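Local coordinates for protein GCN5-related N-acetyltransferase (Kribbella flavida, PDB 4MY0) that binds acetyl-coenzyme A and, as a GCN5-related N-acetyltransferase, probably transfers the acetyl group to amines, perhaps those of aminoglycosides, at residues Pro81-Ala86 / Lys114-Ser119; Gln73-Arg78 / Gln278-Arg283. All coordinates share one frame; numbering follows the deposited sequence.

Interaction 1: Pro81-Ala86 / Lys114-Ser119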
ATOM      1  N   PRO C  81     -12.118 -16.052  40.348  1.00 27.12           N
ATOM      2  CA  PRO C  81     -13.359 -15.611  39.684  1.00 28.29           C
ATOM      3  C   PRO C  81     -13.198 -14.168  39.204  1.00 30.67           C
ATOM      4  O   PRO C  81     -12.586 -13.359  39.910  1.00 28.81           O
ATOM      5  CB  PRO C  81     -14.413 -15.703  40.791  1.00 29.38           C
ATOM      6  CG  PRO C  81     -13.847 -16.757  41.782  1.00 27.77           C
ATOM      7  CD  PRO C  81     -12.345 -16.496  41.739  1.00 26.75           C
HETATM    8  N   MSE C  82     -13.700 -13.856  38.014  1.00 23.13           N
HETATM    9  CA  MSE C  82     -13.384 -12.573  37.413  1.00 22.00           C
HETATM   10  C   MSE C  82     -14.548 -12.026  36.605  1.00 26.16           C
HETATM   11  O   MSE C  82     -15.197 -12.764  35.866  1.00 24.70           O
HETATM   12  CB  MSE C  82     -12.139 -12.707  36.528  1.00 22.23           C
HETATM   13  CG  MSE C  82     -11.632 -11.374  35.996  1.00 21.91           C
HETATM   14 SE   MSE C  82     -12.309 -11.032  34.196  0.74 28.83          SE
HETATM   15  CE  MSE C  82     -10.885 -11.986  33.275  1.00 20.95           C
ATOM     16  N   ALA C  83     -14.818 -10.732  36.744  1.00 24.61           N
ATOM     17  CA  ALA C  83     -15.902 -10.111  35.988  1.00 22.69           C
ATOM     18  C   ALA C  83     -15.352  -9.472  34.717  1.00 21.80           C
ATOM     19  O   ALA C  83     -14.741  -8.402  34.768  1.00 22.07           O
ATOM     20  CB  ALA C  83     -16.602  -9.062  36.833  1.00 21.98           C
ATOM     21  N   GLY C  84     -15.578 -10.102  33.572  1.00 19.59           N
ATOM     22  CA  GLY C  84     -15.042  -9.557  32.325  1.00 24.24           C
ATOM     23  C   GLY C  84     -16.044  -8.614  31.676  1.00 24.21           C
ATOM     24  O   GLY C  84     -17.099  -9.052  31.225  1.00 25.78           O
ATOM     25  N   ILE C  85     -15.720  -7.325  31.628  1.00 21.10           N
ATOM     26  CA  ILE C  85     -16.676  -6.321  31.169  1.00 20.96           C
ATOM     27  C   ILE C  85     -16.619  -6.210  29.645  1.00 20.92           C
ATOM     28  O   ILE C  85     -15.534  -6.069  29.068  1.00 20.31           O
ATOM     29  CB  ILE C  85     -16.408  -4.931  31.825  1.00 20.08           C
ATOM     30  CG1 ILE C  85     -16.120  -5.083  33.325  1.00 17.38           C
ATOM     31  CG2 ILE C  85     -17.606  -3.963  31.585  1.00 17.72           C
ATOM     32  CD1 ILE C  85     -17.165  -5.935  34.130  1.00 19.49           C
ATOM     33  N   ALA C  86     -17.780  -6.297  28.985  1.00 23.27           N
ATOM     34  CA  ALA C  86     -17.837  -6.266  27.518  1.00 22.24           C
ATOM     35  C   ALA C  86     -18.993  -5.429  26.990  1.00 21.86           C
ATOM     36  O   ALA C  86     -19.979  -5.186  27.696  1.00 22.38           O
ATOM     37  CB  ALA C  86     -17.930  -7.684  26.946  1.00 21.21           C
ATOM     38  N   LYS C 114     -22.031 -10.386  43.079  1.00 37.51           N
ATOM     39  CA  LYS C 114     -21.922 -11.756  42.582  1.00 38.50           C
ATOM     40  C   LYS C 114     -20.652 -12.492  43.020  1.00 41.08           C
ATOM     41  O   LYS C 114     -20.384 -13.593  42.551  1.00 46.53           O
ATOM     42  CB  LYS C 114     -22.035 -11.773  41.049  1.00 34.67           C
ATOM     43  CG  LYS C 114     -23.465 -11.936  40.571  1.00 37.38           C
ATOM     44  CD  LYS C 114     -23.603 -11.662  39.088  1.00 38.85           C
ATOM     45  CE  LYS C 114     -25.054 -11.821  38.675  1.00 35.33           C
ATOM     46  NZ  LYS C 114     -25.600 -13.149  39.073  1.00 33.53           N
ATOM     47  N   GLY C 115     -19.870 -11.884  43.907  1.00 41.81           N
ATOM     48  CA  GLY C 115     -18.720 -12.560  44.484  1.00 39.88           C
ATOM     49  C   GLY C 115     -17.446 -12.571  43.658  1.00 36.82           C
ATOM     50  O   GLY C 115     -16.530 -13.334  43.952  1.00 39.39           O
HETATM   51  N   MSE C 116     -17.359 -11.732  42.632  1.00 33.09           N
HETATM   52  CA  MSE C 116     -16.126 -11.688  41.852  1.00 33.59           C
HETATM   53  C   MSE C 116     -15.157 -10.659  42.450  1.00 30.11           C
HETATM   54  O   MSE C 116     -15.466  -9.469  42.529  1.00 31.34           O
HETATM   55  CB  MSE C 116     -16.420 -11.430  40.362  1.00 32.26           C
HETATM   56  CG  MSE C 116     -17.249 -12.568  39.726  1.00 34.71           C
HETATM   57 SE   MSE C 116     -18.383 -11.956  38.254  0.54 49.59          SE
HETATM   58  CE  MSE C 116     -19.432 -13.583  37.960  1.00 95.86           C
ATOM     59  N   PRO C 117     -13.982 -11.123  42.886  1.00 27.63           N
ATOM     60  CA  PRO C 117     -13.031 -10.229  43.561  1.00 29.49           C
ATOM     61  C   PRO C 117     -12.185  -9.388  42.593  1.00 28.65           C
ATOM     62  O   PRO C 117     -11.489  -8.468  43.037  1.00 23.48           O
ATOM     63  CB  PRO C 117     -12.143 -11.202  44.337  1.00 30.75           C
ATOM     64  CG  PRO C 117     -12.122 -12.450  43.462  1.00 34.16           C
ATOM     65  CD  PRO C 117     -13.522 -12.527  42.874  1.00 32.20           C
ATOM     66  N   ILE C 118     -12.237  -9.682  41.294  1.00 23.38           N
ATOM     67  CA  ILE C 118     -11.514  -8.869  40.328  1.00 26.53           C
ATOM     68  C   ILE C 118     -12.325  -8.704  39.045  1.00 26.52           C
ATOM     69  O   ILE C 118     -13.289  -9.437  38.796  1.00 24.36           O
ATOM     70  CB  ILE C 118     -10.149  -9.488  39.936  1.00 29.03           C
ATOM     71  CG1 ILE C 118     -10.357 -10.872  39.317  1.00 30.26           C
ATOM     72  CG2 ILE C 118      -9.186  -9.544  41.133  1.00 29.60           C
ATOM     73  CD1 ILE C 118      -9.064 -11.535  38.807  1.00 31.41           C
ATOM     74  N   SER C 119     -11.907  -7.754  38.222  1.00 23.35           N
ATOM     75  CA  SER C 119     -12.592  -7.468  36.971  1.00 23.24           C
ATOM     76  C   SER C 119     -11.564  -7.063  35.915  1.00 22.02           C
ATOM     77  O   SER C 119     -10.570  -6.408  36.231  1.00 21.33           O
ATOM     78  CB  SER C 119     -13.622  -6.349  37.188  1.00 20.56           C
ATOM     79  OG  SER C 119     -14.215  -5.954  35.968  1.00 23.37           O
TER
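Met82 and Ile118 lie on one face of a short parallel strand pairing, their side chains crossing at about a right angle, with CG of Met82 3.6 Å from CG1 of Ile118. Met82 has CG anti to the backbone N (chi1 -173°), and bends at chi2 and chi3 carry its selenium away from the partner strand. Ala83 and Ser119 occupy the other face. There Met116, a selenomethionine extended beyond CG, sets its SE 3.7 Å from CB of Ala83. The backbone bond from Ala83 N to Ile118 O spans 2.9 Å. Ser119 adds a side-chain bond: OG donates to Ala83 O over 2.8 Å, in the carbonyl plane, and also packs against CG1 of Ile85 at 3.4 Å. The ring of Pro117 brings CD to 3.2 Å from Pro81 O. Gly115, at positive phi, is the C-prime residue of the Schellman motif that ends helix 99-113 and turns the chain into strand 118-121. The pairing thus closes a beta-alpha-beta unit of the GNAT domain: helix 99-113 packs over Ala83 and Ile85, strand 61-75 meets Met82 and Ile118, and helix 287-293 touches Pro117 and Ile118.

Interaction 2: Gln73-Arg78 / Gln278-Arg283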
ATOM      1  N   GLN C  73      -9.978 -16.238  36.076  1.00 24.81           N
ATOM      2  CA  GLN C  73      -8.718 -15.787  35.488  1.00 23.42           C
ATOM      3  C   GLN C  73      -7.560 -16.384  36.266  1.00 28.24           C
ATOM      4  O   GLN C  73      -7.565 -16.409  37.502  1.00 24.59           O
ATOM      5  CB  GLN C  73      -8.621 -14.260  35.440  1.00 22.34           C
ATOM      6  CG  GLN C  73      -7.522 -13.755  34.496  1.00 26.47           C
ATOM      7  CD  GLN C  73      -7.392 -12.247  34.501  1.00 28.11           C
ATOM      8  OE1 GLN C  73      -7.699 -11.595  35.497  1.00 28.65           O
ATOM      9  NE2 GLN C  73      -6.941 -11.685  33.385  1.00 24.65           N
ATOM     10  N   TRP C  74      -6.580 -16.902  35.540  1.00 24.59           N
ATOM     11  CA  TRP C  74      -5.428 -17.515  36.190  1.00 29.18           C
ATOM     12  C   TRP C  74      -4.563 -16.425  36.806  1.00 29.33           C
ATOM     13  O   TRP C  74      -4.290 -15.411  36.160  1.00 26.01           O
ATOM     14  CB  TRP C  74      -4.612 -18.302  35.168  1.00 26.13           C
ATOM     15  CG  TRP C  74      -5.242 -19.614  34.766  1.00 27.05           C
ATOM     16  CD1 TRP C  74      -6.034 -19.855  33.674  1.00 27.01           C
ATOM     17  CD2 TRP C  74      -5.115 -20.864  35.454  1.00 28.34           C
ATOM     18  NE1 TRP C  74      -6.402 -21.182  33.646  1.00 28.24           N
ATOM     19  CE2 TRP C  74      -5.850 -21.824  34.727  1.00 29.06           C
ATOM     20  CE3 TRP C  74      -4.450 -21.263  36.619  1.00 29.07           C
ATOM     21  CZ2 TRP C  74      -5.944 -23.158  35.129  1.00 30.49           C
ATOM     22  CZ3 TRP C  74      -4.532 -22.590  37.012  1.00 30.44           C
ATOM     23  CH2 TRP C  74      -5.276 -23.523  36.271  1.00 31.14           C
ATOM     24  N   TRP C  75      -4.153 -16.623  38.056  1.00 25.70           N
ATOM     25  CA  TRP C  75      -3.153 -15.749  38.663  1.00 27.43           C
ATOM     26  C   TRP C  75      -2.191 -16.572  39.502  1.00 28.78           C
ATOM     27  O   TRP C  75      -2.595 -17.205  40.500  1.00 27.99           O
ATOM     28  CB  TRP C  75      -3.808 -14.633  39.482  1.00 26.58           C
ATOM     29  CG  TRP C  75      -4.394 -13.554  38.603  1.00 26.72           C
ATOM     30  CD1 TRP C  75      -5.719 -13.359  38.314  1.00 23.31           C
ATOM     31  CD2 TRP C  75      -3.673 -12.547  37.879  1.00 23.72           C
ATOM     32  NE1 TRP C  75      -5.863 -12.281  37.472  1.00 23.65           N
ATOM     33  CE2 TRP C  75      -4.621 -11.768  37.183  1.00 24.31           C
ATOM     34  CE3 TRP C  75      -2.318 -12.223  37.757  1.00 23.76           C
ATOM     35  CZ2 TRP C  75      -4.257 -10.683  36.374  1.00 21.76           C
ATOM     36  CZ3 TRP C  75      -1.955 -11.147  36.940  1.00 23.17           C
ATOM     37  CH2 TRP C  75      -2.920 -10.392  36.266  1.00 25.64           C
ATOM     38  N   GLY C  76      -0.925 -16.583  39.076  1.00 27.32           N
ATOM     39  CA  GLY C  76       0.091 -17.417  39.702  1.00 28.63           C
ATOM     40  C   GLY C  76      -0.315 -18.872  39.771  1.00 29.47           C
ATOM     41  O   GLY C  76      -0.078 -19.547  40.774  1.00 30.50           O
ATOM     42  N   GLY C  77      -0.947 -19.373  38.712  1.00 29.58           N
ATOM     43  CA  GLY C  77      -1.299 -20.784  38.672  1.00 31.47           C
ATOM     44  C   GLY C  77      -2.515 -21.191  39.500  1.00 31.39           C
ATOM     45  O   GLY C  77      -2.730 -22.377  39.737  1.00 31.45           O
ATOM     46  N   ARG C  78      -3.314 -20.216  39.935  1.00 30.85           N
ATOM     47  CA  ARG C  78      -4.615 -20.520  40.537  1.00 33.00           C
ATOM     48  C   ARG C  78      -5.750 -19.759  39.833  1.00 30.93           C
ATOM     49  O   ARG C  78      -5.531 -18.682  39.265  1.00 27.33           O
ATOM     50  CB  ARG C  78      -4.607 -20.236  42.045  1.00 32.79           C
ATOM     51  CG  ARG C  78      -3.634 -21.112  42.837  1.00 38.06           C
ATOM     52  CD  ARG C  78      -4.215 -21.528  44.191  1.00 43.72           C
ATOM     53  NE  ARG C  78      -4.239 -20.431  45.152  1.00 46.45           N
ATOM     54  CZ  ARG C  78      -5.208 -20.228  46.047  1.00 45.79           C
ATOM     55  NH1 ARG C  78      -6.257 -21.038  46.108  1.00 43.99           N
ATOM     56  NH2 ARG C  78      -5.134 -19.199  46.877  1.00 44.89           N
ATOM     57  N   GLN C 278      -1.521  -6.010  22.343  1.00 22.10           N
ATOM     58  CA  GLN C 278      -2.697  -5.314  22.887  1.00 24.81           C
ATOM     59  C   GLN C 278      -2.591  -5.364  24.395  1.00 23.58           C
ATOM     60  O   GLN C 278      -1.889  -6.219  24.919  1.00 23.70           O
ATOM     61  CB  GLN C 278      -4.008  -5.994  22.468  1.00 23.53           C
ATOM     62  CG  GLN C 278      -4.304  -5.924  20.977  1.00 25.76           C
ATOM     63  CD  GLN C 278      -5.461  -6.813  20.580  1.00 27.72           C
ATOM     64  OE1 GLN C 278      -5.390  -8.035  20.721  1.00 25.08           O
ATOM     65  NE2 GLN C 278      -6.538  -6.208  20.089  1.00 28.99           N
ATOM     66  N   ARG C 279      -3.257  -4.445  25.093  1.00 17.47           N
ATOM     67  CA  ARG C 279      -3.242  -4.463  26.559  1.00 22.27           C
ATOM     68  C   ARG C 279      -4.646  -4.613  27.117  1.00 21.39           C
ATOM     69  O   ARG C 279      -5.598  -4.115  26.532  1.00 22.12           O
ATOM     70  CB  ARG C 279      -2.606  -3.183  27.112  1.00 22.95           C
ATOM     71  CG  ARG C 279      -1.166  -3.024  26.701  1.00 25.99           C
ATOM     72  CD  ARG C 279      -0.645  -1.597  26.843  1.00 28.56           C
ATOM     73  NE  ARG C 279       0.696  -1.548  26.261  1.00 29.80           N
ATOM     74  CZ  ARG C 279       0.938  -1.465  24.955  1.00 29.59           C
ATOM     75  NH1 ARG C 279       2.191  -1.447  24.517  1.00 31.08           N
ATOM     76  NH2 ARG C 279      -0.067  -1.390  24.081  1.00 26.16           N
ATOM     77  N   TRP C 280      -4.777  -5.292  28.255  1.00 21.30           N
ATOM     78  CA  TRP C 280      -6.058  -5.300  28.944  1.00 20.73           C
ATOM     79  C   TRP C 280      -5.905  -4.751  30.355  1.00 21.88           C
ATOM     80  O   TRP C 280      -4.810  -4.782  30.926  1.00 22.16           O
ATOM     81  CB  TRP C 280      -6.664  -6.711  28.962  1.00 20.13           C
ATOM     82  CG  TRP C 280      -5.686  -7.792  29.300  1.00 20.79           C
ATOM     83  CD1 TRP C 280      -4.983  -8.554  28.419  1.00 20.45           C
ATOM     84  CD2 TRP C 280      -5.324  -8.250  30.613  1.00 20.52           C
ATOM     85  NE1 TRP C 280      -4.197  -9.460  29.101  1.00 21.90           N
ATOM     86  CE2 TRP C 280      -4.396  -9.295  30.451  1.00 22.52           C
ATOM     87  CE3 TRP C 280      -5.715  -7.891  31.910  1.00 18.68           C
ATOM     88  CZ2 TRP C 280      -3.825  -9.978  31.548  1.00 22.01           C
ATOM     89  CZ3 TRP C 280      -5.157  -8.571  33.001  1.00 20.34           C
ATOM     90  CH2 TRP C 280      -4.221  -9.596  32.811  1.00 20.78           C
HETATM   91  N   MSE C 281      -7.001  -4.245  30.914  1.00 20.26           N
HETATM   92  CA  MSE C 281      -6.956  -3.625  32.233  1.00 19.52           C
HETATM   93  C   MSE C 281      -7.540  -4.520  33.301  1.00 22.28           C
HETATM   94  O   MSE C 281      -8.319  -5.420  32.995  1.00 19.96           O
HETATM   95  CB  MSE C 281      -7.699  -2.300  32.235  1.00 18.40           C
HETATM   96  CG  MSE C 281      -6.937  -1.203  31.520  1.00 24.00           C
HETATM   97 SE   MSE C 281      -7.897   0.483  31.677  0.68 28.09          SE
HETATM   98  CE  MSE C 281      -6.459   1.645  31.060  1.00 39.18           C
ATOM     99  N   LEU C 282      -7.162  -4.243  34.549  1.00 21.89           N
ATOM    100  CA  LEU C 282      -7.565  -5.035  35.703  1.00 22.26           C
ATOM    101  C   LEU C 282      -8.016  -4.098  36.813  1.00 22.20           C
ATOM    102  O   LEU C 282      -7.475  -2.995  36.951  1.00 20.01           O
ATOM    103  CB  LEU C 282      -6.365  -5.835  36.208  1.00 19.83           C
ATOM    104  CG  LEU C 282      -6.590  -6.708  37.435  1.00 24.47           C
ATOM    105  CD1 LEU C 282      -7.566  -7.820  37.076  1.00 28.45           C
ATOM    106  CD2 LEU C 282      -5.265  -7.281  37.936  1.00 22.44           C
ATOM    107  N   ARG C 283      -9.006  -4.519  37.594  1.00 19.12           N
ATOM    108  CA  ARG C 283      -9.338  -3.817  38.836  1.00 22.23           C
ATOM    109  C   ARG C 283      -9.627  -4.816  39.960  1.00 22.30           C
ATOM    110  O   ARG C 283     -10.275  -5.835  39.719  1.00 22.17           O
ATOM    111  CB  ARG C 283     -10.560  -2.913  38.645  1.00 20.48           C
ATOM    112  CG  ARG C 283     -10.764  -1.931  39.801  1.00 21.13           C
ATOM    113  CD  ARG C 283     -12.225  -1.474  39.946  1.00 22.01           C
ATOM    114  NE  ARG C 283     -12.303  -0.156  40.584  1.00 26.35           N
ATOM    115  CZ  ARG C 283     -12.107   0.067  41.885  1.00 30.15           C
ATOM    116  NH1 ARG C 283     -11.817  -0.939  42.706  1.00 28.49           N
ATOM    117  NH2 ARG C 283     -12.192   1.301  42.370  1.00 28.68           N
TER
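Trp280 meets both Gln73 and Trp75 at the outer end of its six-membered ring. The amide of Gln73 comes over one face, NE2 lying 3.5 Å from CH2 of Trp280, with the amide and ring planes inclined by 49°. Trp75 reaches the edge of the same ring instead, its CZ2 in the ring plane and 3.7 Å from CH2 of Trp280. Leu282 joins the cluster: its CD2 approaches CZ2 of Trp75 to 3.9 Å, while its CD1 lies 4.1 Å from OE1 of Gln73. The chain of Gln73, with chi1 near trans (-164°) and extended beyond CG, carries the amide to the Trp280 ring. Both ends of the amide are held: Trp75 NE1 donates to Gln73 OE1 over 2.8 Å, from above the carbonyl plane, and NE2 bonds to Gly186 O, which limits its turning. Replacing Gln73 by an alanine removes the amide, which would probably leave the indole N-H of Trp75 without this acceptor and uncover part of that face of Trp280. Further out, the type I' turn from Trp75 to Arg78 links strands 61-75 and 78-90 as a beta hairpin, and Tyr122 and Tyr352 make edge-to-face contacts with Trp280 and Trp75 respectively. The axes of 73-75 and 278-283 come no closer than 12.3 Å and lie 78° apart, so side chains alone bridge them, joining the amino-terminal GNAT region to a strand from the second GNAT region in a buried aromatic cluster.

Both contacts are buried, yet they illustrate two ways of joining strands. Interaction 1 is local and combines a backbone bond and a serine-to-carbonyl bond with apolar packing, pairing neighbouring parallel strands close in sequence; interaction 2 brings together strands about 200 residues apart without a hydrogen bond between its two segments. Interaction 1 includes the more exposed turn at Gly115, whereas all four touching residues of interaction 2 are buried. They meet directly: CD1 of Ile118 packs against Gln73 and Trp75, and Ser119 O probably accepts a hydrogen bond from Arg283 N. Strand 118-121 therefore lies between 78-90 and 274-284, and interaction 1 is nested within the long loop closed by interaction 2.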